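Local coordinates for protein group 3 allergen SMIPP-S Yv6023A04 (Sarcoptes scabiei type hominis, PDB 3H7O) that belongs to the trypsin-like serine protease family but is a scabies mite inactivated protease paralogue, so it probably has no proteolytic activity, at residues A[150-153]-A[154-158]. The protein carries 3 engineered substitutions. Sequence-based numbering, arbitrary orientation.
Sequences VDLD and ECRTK
The N-terminal cap of helix 152-159 joins Asp151 to Glu154 and illustrates how a side chain can stand in for the missing previous turn of a helix. Asp151 OD2 accepts from Glu154 N at 3.0 Å; it is met on its anti side, with the donor 29° out of the carboxylate plane. With CG anti to the backbone N (chi1 -176°), the carboxylate is turned back over the first turn, where the partial positive charge of the helix end probably favours its ionised form, though the nearby Glu154 carboxylate probably offsets part of this. The Asp151 carbonyl then begins the i to i+4 hydrogen bonding of the helix, Cys155 N reaching Asp151 O at 2.8 Å, and Arg156 N repeats the step on Leu152 O.

In the trypsin fold this short surface helix directly follows strand 143-150 of the second, C-terminal barrel, and the disulfide from Cys155 to Cys170 ties it to neighbouring strand 168-172. One turn along, the Arg156 guanidinium is fixed from several directions. Leu152 CD1 sits over the centre of one face, 4.1 Å above the plane, while Leu152 CD2 comes to 3.5 Å from Arg156 NH1. At the edge, Asp153 OD1 makes a rather long salt bridge of 3.3 Å to Arg156 NH2, the carboxylate and guanidinium planes being 47° apart. The strongest polar partner of Arg156, the Ser165 carbonyl, takes NH1; NE donates to that of Leu164.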
ATOM      1  N   VAL A 150     -14.300   0.621  10.505  1.00 28.14           N
ATOM      2  CA  VAL A 150     -14.923   0.066  11.708  1.00 29.38           C
ATOM      3  C   VAL A 150     -14.209   0.540  12.979  1.00 30.03           C
ATOM      4  O   VAL A 150     -13.123   1.117  12.907  1.00 30.00           O
ATOM      5  CB  VAL A 150     -15.018  -1.487  11.654  1.00 29.56           C
ATOM      6  CG1 VAL A 150     -15.878  -1.929  10.475  1.00 29.48           C
ATOM      7  CG2 VAL A 150     -13.633  -2.130  11.579  1.00 28.93           C
ATOM      8  N   ASP A 151     -14.832   0.305  14.131  1.00 31.27           N
ATOM      9  CA  ASP A 151     -14.295   0.747  15.420  1.00 31.70           C
ATOM     10  C   ASP A 151     -12.954   0.089  15.732  1.00 31.50           C
ATOM     11  O   ASP A 151     -12.832  -1.137  15.690  1.00 31.60           O
ATOM     12  CB  ASP A 151     -15.299   0.462  16.543  1.00 31.80           C
ATOM     13  CG  ASP A 151     -14.831   0.984  17.889  1.00 35.15           C
ATOM     14  OD1 ASP A 151     -14.812   2.221  18.080  1.00 39.38           O
ATOM     15  OD2 ASP A 151     -14.485   0.157  18.758  1.00 37.37           O
ATOM     16  N   LEU A 152     -11.959   0.912  16.054  1.00 30.93           N
ATOM     17  CA  LEU A 152     -10.593   0.432  16.273  1.00 31.76           C
ATOM     18  C   LEU A 152     -10.436  -0.518  17.469  1.00 32.19           C
ATOM     19  O   LEU A 152      -9.788  -1.559  17.347  1.00 32.09           O
ATOM     20  CB  LEU A 152      -9.613   1.605  16.382  1.00 31.13           C
ATOM     21  CG  LEU A 152      -8.121   1.276  16.517  1.00 32.04           C
ATOM     22  CD1 LEU A 152      -7.633   0.327  15.410  1.00 33.12           C
ATOM     23  CD2 LEU A 152      -7.311   2.552  16.514  1.00 32.97           C
ATOM     24  N   ASP A 153     -11.017  -0.155  18.613  1.00 32.99           N
ATOM     25  CA  ASP A 153     -10.967  -1.005  19.807  1.00 33.17           C
ATOM     26  C   ASP A 153     -11.670  -2.347  19.570  1.00 33.45           C
ATOM     27  O   ASP A 153     -11.194  -3.394  20.011  1.00 33.48           O
ATOM     28  CB  ASP A 153     -11.546  -0.275  21.031  1.00 33.56           C
ATOM     29  CG  ASP A 153     -10.600   0.792  21.595  1.00 33.83           C
ATOM     30  OD1 ASP A 153      -9.423   0.867  21.178  1.00 38.84           O
ATOM     31  OD2 ASP A 153     -11.033   1.565  22.470  1.00 39.15           O
ATOM     32  N   GLU A 154     -12.793  -2.292  18.859  1.00 33.07           N
ATOM     33  CA  GLU A 154     -13.519  -3.471  18.394  1.00 33.77           C
ATOM     34  C   GLU A 154     -12.661  -4.326  17.449  1.00 33.04           C
ATOM     35  O   GLU A 154     -12.669  -5.557  17.528  1.00 33.29           O
ATOM     36  CB  GLU A 154     -14.818  -3.019  17.713  1.00 34.58           C
ATOM     37  CG  GLU A 154     -15.588  -4.080  16.935  1.00 40.08           C
ATOM     38  CD  GLU A 154     -16.929  -3.569  16.431  1.00 46.87           C
ATOM     39  OE1 GLU A 154     -17.687  -2.976  17.232  1.00 49.29           O
ATOM     40  OE2 GLU A 154     -17.225  -3.767  15.231  1.00 50.19           O
ATOM     41  N   CYS A 155     -11.922  -3.664  16.562  1.00 31.25           N
ATOM     42  CA  CYS A 155     -11.016  -4.343  15.642  1.00 30.11           C
ATOM     43  C   CYS A 155      -9.850  -5.002  16.382  1.00 28.47           C
ATOM     44  O   CYS A 155      -9.434  -6.103  16.024  1.00 28.49           O
ATOM     45  CB  CYS A 155     -10.501  -3.360  14.586  1.00 30.57           C
ATOM     46  SG  CYS A 155      -9.252  -4.023  13.452  1.00 31.35           S
ATOM     47  N   ARG A 156      -9.331  -4.337  17.414  1.00 27.54           N
ATOM     48  CA  ARG A 156      -8.235  -4.904  18.206  1.00 27.02           C
ATOM     49  C   ARG A 156      -8.624  -6.177  18.968  1.00 26.77           C
ATOM     50  O   ARG A 156      -7.831  -7.118  19.037  1.00 26.95           O
ATOM     51  CB  ARG A 156      -7.608  -3.867  19.147  1.00 27.02           C
ATOM     52  CG  ARG A 156      -6.642  -2.922  18.443  1.00 26.43           C
ATOM     53  CD  ARG A 156      -5.566  -2.374  19.380  1.00 26.23           C
ATOM     54  NE  ARG A 156      -4.952  -1.147  18.856  1.00 25.11           N
ATOM     55  CZ  ARG A 156      -5.470   0.071  19.004  1.00 27.11           C
ATOM     56  NH1 ARG A 156      -4.846   1.126  18.499  1.00 26.74           N
ATOM     57  NH2 ARG A 156      -6.616   0.239  19.658  1.00 26.62           N
ATOM     58  N   THR A 157      -9.832  -6.216  19.526  1.00 26.67           N
ATOM     59  CA  THR A 157     -10.288  -7.429  20.220  1.00 27.76           C
ATOM     60  C   THR A 157     -10.447  -8.609  19.246  1.00 27.33           C
ATOM     61  O   THR A 157     -10.185  -9.752  19.612  1.00 27.16           O
ATOM     62  CB  THR A 157     -11.548  -7.210  21.126  1.00 28.42           C
ATOM     63  OG1 THR A 157     -12.101  -8.473  21.519  1.00 30.25           O
ATOM     64  CG2 THR A 157     -12.624  -6.411  20.426  1.00 31.58           C
ATOM     65  N   LYS A 158     -10.840  -8.319  18.006  1.00 26.54           N
ATOM     66  CA  LYS A 158     -10.949  -9.356  16.975  1.00 26.99           C
ATOM     67  C   LYS A 158      -9.586  -9.931  16.587  1.00 26.86           C
ATOM     68  O   LYS A 158      -9.477 -11.118  16.276  1.00 27.34           O
ATOM     69  CB  LYS A 158     -11.684  -8.830  15.739  1.00 27.28           C
ATOM     70  CG  LYS A 158     -13.184  -8.728  15.931  1.00 27.07           C
ATOM     71  CD  LYS A 158     -13.877  -8.149  14.714  1.00 29.15           C
ATOM     72  CE  LYS A 158     -15.370  -8.057  14.947  1.00 30.95           C
ATOM     73  NZ  LYS A 158     -16.090  -7.572  13.744  1.00 32.25           N
TER